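Local coordinates for protein 5'-nucleotidase SurE (Aquifex aeolicus, PDB 2WQK) that probably hydrolyses nucleoside 5'-monophosphates to ribonucleosides and phosphate, using one divalent metal cation per subunit, at residues G181-I193 with F200-A212. Numbering follows the deposited sequence.
Sequences GKRAYKERVFKYI and FYWIAAEEFGWHA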
loop_
_atom_site.group_PDB
_atom_site.type_symbol
_atom_site.label_atom_id
_atom_site.label_comp_id
_atom_site.label_asym_id
_atom_site.label_seq_id
_atom_site.Cartn_x
_atom_site.Cartn_y
_atom_site.Cartn_z
ATOM N N GLY A 181 -3.825 -30.039 -2.845
ATOM C CA GLY A 181 -2.791 -30.627 -2.015
ATOM C C GLY A 181 -2.587 -29.795 -0.759
ATOM O O GLY A 181 -3.198 -28.761 -0.563
ATOM N N LYS A 182 -1.704 -30.262 0.110
ATOM C CA LYS A 182 -1.322 -29.477 1.288
ATOM C C LYS A 182 -0.411 -28.281 0.854
ATOM O O LYS A 182 -0.812 -27.413 0.057
ATOM C CB LYS A 182 -0.686 -30.404 2.360
ATOM C CG LYS A 182 -1.680 -31.447 2.940
ATOM C CD LYS A 182 -1.105 -32.408 4.040
ATOM C CE LYS A 182 -2.198 -33.385 4.506
ATOM N NZ LYS A 182 -1.753 -34.225 5.655
ATOM N N ARG A 183 0.744 -28.132 1.473
ATOM C CA ARG A 183 1.816 -27.349 0.901
ATOM C C ARG A 183 2.978 -28.292 0.638
ATOM O O ARG A 183 3.408 -29.009 1.520
ATOM C CB ARG A 183 2.224 -26.211 1.829
ATOM C CG ARG A 183 1.357 -24.984 1.682
ATOM C CD ARG A 183 1.287 -24.202 2.952
ATOM N NE ARG A 183 0.450 -23.016 2.781
ATOM C CZ ARG A 183 -0.071 -22.294 3.778
ATOM N NH1 ARG A 183 0.161 -22.650 5.030
ATOM N NH2 ARG A 183 -0.844 -21.250 3.501
ATOM N N ALA A 184 3.443 -28.312 -0.600
ATOM C CA ALA A 184 4.483 -29.269 -0.998
ATOM C C ALA A 184 5.850 -28.694 -0.675
ATOM O O ALA A 184 6.685 -28.577 -1.554
ATOM C CB ALA A 184 4.372 -29.607 -2.508
ATOM N N TYR A 185 6.068 -28.331 0.587
ATOM C CA TYR A 185 7.381 -27.880 1.075
ATOM C C TYR A 185 7.463 -27.949 2.603
ATOM O O TYR A 185 6.436 -28.038 3.301
ATOM C CB TYR A 185 7.687 -26.462 0.607
ATOM C CG TYR A 185 6.688 -25.441 1.103
ATOM C CD1 TYR A 185 6.843 -24.851 2.357
ATOM C CD2 TYR A 185 5.606 -25.068 0.310
ATOM C CE1 TYR A 185 5.928 -23.910 2.828
ATOM C CE2 TYR A 185 4.683 -24.129 0.765
ATOM C CZ TYR A 185 4.856 -23.559 2.025
ATOM O OH TYR A 185 3.923 -22.643 2.467
ATOM N N LYS A 186 8.696 -27.904 3.108
ATOM C CA LYS A 186 8.989 -27.907 4.537
ATOM C C LYS A 186 9.262 -26.465 4.968
ATOM O O LYS A 186 10.047 -25.752 4.359
ATOM C CB LYS A 186 10.239 -28.743 4.822
ATOM C CG LYS A 186 10.050 -30.237 4.628
ATOM C CD LYS A 186 9.551 -30.911 5.896
ATOM C CE LYS A 186 9.341 -32.404 5.696
ATOM N NZ LYS A 186 8.208 -32.687 4.770
ATOM N N GLU A 187 8.608 -26.040 6.033
ATOM C CA GLU A 187 8.774 -24.687 6.540
ATOM C C GLU A 187 9.866 -24.650 7.609
ATOM O O GLU A 187 9.848 -25.410 8.563
ATOM C CB GLU A 187 7.435 -24.209 7.097
ATOM C CG GLU A 187 7.416 -22.825 7.646
ATOM C CD GLU A 187 5.985 -22.338 7.855
ATOM O OE1 GLU A 187 5.476 -22.468 8.972
ATOM O OE2 GLU A 187 5.347 -21.866 6.880
ATOM N N ARG A 188 10.802 -23.728 7.447
ATOM C CA ARG A 188 11.852 -23.511 8.438
ATOM C C ARG A 188 11.983 -22.012 8.687
ATOM O O ARG A 188 12.004 -21.249 7.723
ATOM C CB ARG A 188 13.178 -24.046 7.897
ATOM C CG ARG A 188 14.232 -24.318 8.942
ATOM C CD ARG A 188 15.618 -24.463 8.270
ATOM N NE ARG A 188 16.798 -24.594 9.148
ATOM C CZ ARG A 188 17.130 -23.821 10.189
ATOM N NH1 ARG A 188 16.369 -22.817 10.618
ATOM N NH2 ARG A 188 18.262 -24.082 10.844
ATOM N N VAL A 189 12.083 -21.607 9.949
ATOM C CA VAL A 189 12.252 -20.185 10.295
ATOM C C VAL A 189 13.707 -19.938 10.670
ATOM O O VAL A 189 14.305 -20.699 11.467
ATOM C CB VAL A 189 11.315 -19.744 11.447
ATOM C CG1 VAL A 189 11.538 -18.292 11.783
ATOM C CG2 VAL A 189 9.850 -20.034 11.071
ATOM N N PHE A 190 14.292 -18.929 10.037
ATOM C CA PHE A 190 15.696 -18.523 10.290
ATOM C C PHE A 190 15.651 -17.257 11.145
ATOM O O PHE A 190 14.838 -16.379 10.891
ATOM C CB PHE A 190 16.418 -18.259 8.979
ATOM C CG PHE A 190 16.676 -19.515 8.159
ATOM C CD1 PHE A 190 17.919 -20.122 8.178
ATOM C CD2 PHE A 190 15.669 -20.093 7.393
ATOM C CE1 PHE A 190 18.158 -21.283 7.442
ATOM C CE2 PHE A 190 15.895 -21.257 6.653
ATOM C CZ PHE A 190 17.150 -21.850 6.672
ATOM N N LYS A 191 16.509 -17.174 12.160
ATOM C CA LYS A 191 16.585 -16.041 13.058
ATOM C C LYS A 191 17.842 -15.226 12.735
ATOM O O LYS A 191 18.942 -15.790 12.516
ATOM C CB LYS A 191 16.680 -16.494 14.530
ATOM C CG LYS A 191 16.588 -15.364 15.527
ATOM C CD LYS A 191 16.535 -15.874 16.959
ATOM C CE LYS A 191 16.466 -14.743 17.958
ATOM N NZ LYS A 191 16.543 -15.288 19.376
ATOM N N TYR A 192 17.662 -13.915 12.784
ATOM C CA TYR A 192 18.724 -12.932 12.583
ATOM C C TYR A 192 18.671 -11.910 13.696
ATOM O O TYR A 192 17.639 -11.797 14.396
ATOM C CB TYR A 192 18.522 -12.227 11.256
ATOM C CG TYR A 192 18.595 -13.111 10.035
ATOM C CD1 TYR A 192 19.768 -13.265 9.326
ATOM C CD2 TYR A 192 17.466 -13.752 9.559
ATOM C CE1 TYR A 192 19.806 -14.049 8.173
ATOM C CE2 TYR A 192 17.505 -14.539 8.428
ATOM C CZ TYR A 192 18.678 -14.674 7.729
ATOM O OH TYR A 192 18.701 -15.436 6.596
ATOM N N ILE A 193 19.755 -11.134 13.845
ATOM C CA ILE A 193 19.749 -9.964 14.735
ATOM C C ILE A 193 19.984 -8.666 13.960
ATOM O O ILE A 193 20.909 -8.594 13.150
ATOM C CB ILE A 193 20.783 -10.128 15.871
ATOM C CG1 ILE A 193 20.524 -11.432 16.630
ATOM C CG2 ILE A 193 20.758 -8.917 16.786
ATOM C CD1 ILE A 193 19.267 -11.398 17.484
ATOM N N PHE A 200 14.910 -10.644 14.233
ATOM C CA PHE A 200 13.973 -10.734 13.105
ATOM C C PHE A 200 14.104 -12.107 12.464
ATOM O O PHE A 200 15.055 -12.853 12.735
ATOM C CB PHE A 200 14.114 -9.583 12.106
ATOM C CG PHE A 200 15.413 -9.565 11.326
ATOM C CD1 PHE A 200 15.437 -9.978 10.001
ATOM C CD2 PHE A 200 16.590 -9.057 11.862
ATOM C CE1 PHE A 200 16.611 -9.936 9.248
ATOM C CE2 PHE A 200 17.769 -9.007 11.093
ATOM C CZ PHE A 200 17.763 -9.418 9.793
ATOM N N TYR A 201 13.109 -12.469 11.664
ATOM C CA TYR A 201 12.913 -13.862 11.282
ATOM C C TYR A 201 12.635 -13.940 9.797
ATOM O O TYR A 201 12.089 -13.009 9.224
ATOM C CB TYR A 201 11.735 -14.485 12.068
ATOM C CG TYR A 201 11.999 -14.435 13.551
ATOM C CD1 TYR A 201 12.703 -15.468 14.182
ATOM C CD2 TYR A 201 11.627 -13.321 14.305
ATOM C CE1 TYR A 201 13.013 -15.401 15.526
ATOM C CE2 TYR A 201 11.919 -13.252 15.682
ATOM C CZ TYR A 201 12.627 -14.293 16.263
ATOM O OH TYR A 201 12.894 -14.221 17.636
ATOM N N TRP A 202 12.986 -15.046 9.183
ATOM C CA TRP A 202 12.661 -15.255 7.780
ATOM C C TRP A 202 12.059 -16.660 7.683
ATOM O O TRP A 202 12.704 -17.633 8.033
ATOM C CB TRP A 202 13.926 -15.141 6.905
ATOM C CG TRP A 202 13.627 -14.839 5.456
ATOM C CD1 TRP A 202 12.699 -15.439 4.666
ATOM C CD2 TRP A 202 14.263 -13.850 4.659
ATOM N NE1 TRP A 202 12.699 -14.877 3.413
ATOM C CE2 TRP A 202 13.668 -13.903 3.368
ATOM C CE3 TRP A 202 15.276 -12.933 4.890
ATOM C CZ2 TRP A 202 14.050 -13.034 2.317
ATOM C CZ3 TRP A 202 15.676 -12.099 3.832
ATOM C CH2 TRP A 202 15.051 -12.148 2.577
ATOM N N ILE A 203 10.809 -16.727 7.239
ATOM C CA ILE A 203 10.122 -17.985 7.013
ATOM C C ILE A 203 10.534 -18.517 5.644
ATOM O O ILE A 203 10.274 -17.874 4.598
ATOM C CB ILE A 203 8.593 -17.835 7.066
ATOM C CG1 ILE A 203 8.154 -17.127 8.361
ATOM C CG2 ILE A 203 7.944 -19.197 6.928
ATOM C CD1 ILE A 203 6.628 -16.826 8.431
ATOM N N ALA A 204 11.233 -19.645 5.658
ATOM C CA ALA A 204 11.737 -20.248 4.423
ATOM C C ALA A 204 10.936 -21.472 4.032
ATOM O O ALA A 204 10.528 -22.253 4.904
ATOM C CB ALA A 204 13.212 -20.633 4.559
ATOM N N ALA A 205 10.759 -21.644 2.723
ATOM C CA ALA A 205 10.172 -22.846 2.139
ATOM C C ALA A 205 11.329 -23.725 1.593
ATOM O O ALA A 205 12.108 -23.265 0.754
ATOM C CB ALA A 205 9.209 -22.479 1.021
ATOM N N GLU A 206 11.437 -24.953 2.106
ATOM C CA GLU A 206 12.531 -25.887 1.809
ATOM C C GLU A 206 11.977 -27.134 1.128
ATOM O O GLU A 206 10.810 -27.462 1.300
ATOM C CB GLU A 206 13.210 -26.338 3.110
ATOM C CG GLU A 206 13.768 -25.219 4.021
ATOM C CD GLU A 206 14.991 -24.511 3.446
ATOM O OE1 GLU A 206 15.538 -24.969 2.419
ATOM O OE2 GLU A 206 15.408 -23.484 4.031
ATOM N N GLU A 207 12.826 -27.851 0.386
ATOM C CA GLU A 207 12.442 -29.139 -0.192
ATOM C C GLU A 207 11.117 -29.106 -0.976
ATOM O O GLU A 207 10.265 -29.982 -0.797
ATOM C CB GLU A 207 12.356 -30.193 0.918
ATOM C CG GLU A 207 13.622 -30.288 1.789
ATOM C CD GLU A 207 13.512 -31.324 2.902
ATOM O OE1 GLU A 207 12.549 -32.127 2.897
ATOM O OE2 GLU A 207 14.398 -31.341 3.793
ATOM N N PHE A 208 10.962 -28.124 -1.867
ATOM C CA PHE A 208 9.729 -28.005 -2.669
ATOM C C PHE A 208 9.460 -29.247 -3.530
ATOM O O PHE A 208 10.314 -29.663 -4.337
ATOM C CB PHE A 208 9.727 -26.763 -3.577
ATOM C CG PHE A 208 8.375 -26.490 -4.215
ATOM C CD1 PHE A 208 7.373 -25.817 -3.503
ATOM C CD2 PHE A 208 8.092 -26.939 -5.514
ATOM C CE1 PHE A 208 6.121 -25.577 -4.075
ATOM C CE2 PHE A 208 6.835 -26.710 -6.101
ATOM C CZ PHE A 208 5.848 -26.023 -5.383
ATOM N N GLY A 209 8.291 -29.851 -3.335
ATOM C CA GLY A 209 7.868 -31.005 -4.126
ATOM C C GLY A 209 8.558 -32.336 -3.842
ATOM O O GLY A 209 8.277 -33.342 -4.515
ATOM N N TRP A 210 9.442 -32.381 -2.848
ATOM C CA TRP A 210 10.196 -33.622 -2.568
ATOM C C TRP A 210 9.303 -34.799 -2.165
ATOM O O TRP A 210 9.684 -35.969 -2.352
ATOM C CB TRP A 210 11.216 -33.397 -1.449
ATOM C CG TRP A 210 12.422 -32.620 -1.838
ATOM C CD1 TRP A 210 12.548 -31.733 -2.878
ATOM C CD2 TRP A 210 13.683 -32.624 -1.156
ATOM N NE1 TRP A 210 13.816 -31.195 -2.885
ATOM C CE2 TRP A 210 14.533 -31.725 -1.843
ATOM C CE3 TRP A 210 14.174 -33.297 -0.027
ATOM C CZ2 TRP A 210 15.858 -31.485 -1.441
ATOM C CZ3 TRP A 210 15.494 -33.063 0.378
ATOM C CH2 TRP A 210 16.319 -32.161 -0.330
ATOM N N HIS A 211 8.136 -34.484 -1.597
ATOM C CA HIS A 211 7.212 -35.486 -1.076
ATOM C C HIS A 211 5.784 -35.322 -1.639
ATOM O O HIS A 211 4.803 -35.611 -0.936
ATOM C CB HIS A 211 7.188 -35.419 0.463
ATOM C CG HIS A 211 8.521 -35.678 1.103
ATOM N ND1 HIS A 211 8.974 -34.972 2.197
ATOM C CD2 HIS A 211 9.493 -36.571 0.802
ATOM C CE1 HIS A 211 10.168 -35.421 2.543
ATOM N NE2 HIS A 211 10.506 -36.389 1.710
ATOM N N ALA A 212 5.675 -34.897 -2.907
ATOM C CA ALA A 212 4.374 -34.656 -3.563
ATOM C C ALA A 212 3.555 -35.944 -3.651
ATOM O O ALA A 212 4.084 -36.970 -4.080
ATOM C CB ALA A 212 4.588 -34.094 -4.982
HETATM O O HOH W 1 13.925 -16.481 19.097
#
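The long beta hairpin that projects from the alpha/beta body of the subunit pairs strand 186-193 with strand 199-206, antiparallel and in regular register. Backbone bonds in both directions join K186 to E206, R188 to A204, F190 to W202 and Y192 to F200; G209 N, in the type II turn 207-210, adds one more to A184 O (2.7 Å).

At the far end F200 lies across Y192. The CG of F200 sits between the backbone N and the carbonyl carbon (chi1 67°), which swings the ring over the neighbouring strand, where Y192 CB packs on its face, 3.4 Å from the ring centroid. The two rings are nearly parallel, 16° apart, but slid so far that they barely overlap. An alanine in place of F200 would probably leave Y192 CB without the ring face it packs on and cost the edge-to-face pairing with W202 of the third subunit.

On the same face, F190 turns its edge to A204, F190 CE2 lying 3.5 Å from A204 CB, while R188 NH1 lies 3.8 Å above the plane of the F190 ring. On the other face, K191 runs extended beside Y201, K191 CG 3.6 Å from Y201 CE1, and one water bridges K191 NZ and Y201 OH. Nearer the base, A205 CB sits over the face of the Y185 ring, a CH-pi contact.

F200 and Y201 also pair with a strand of the second subunit, and Y192 OH bonds to I193 O of the third. Backbone bonds thus set the hairpin's register, while its aromatic groups serve both strand packing and tetramer assembly.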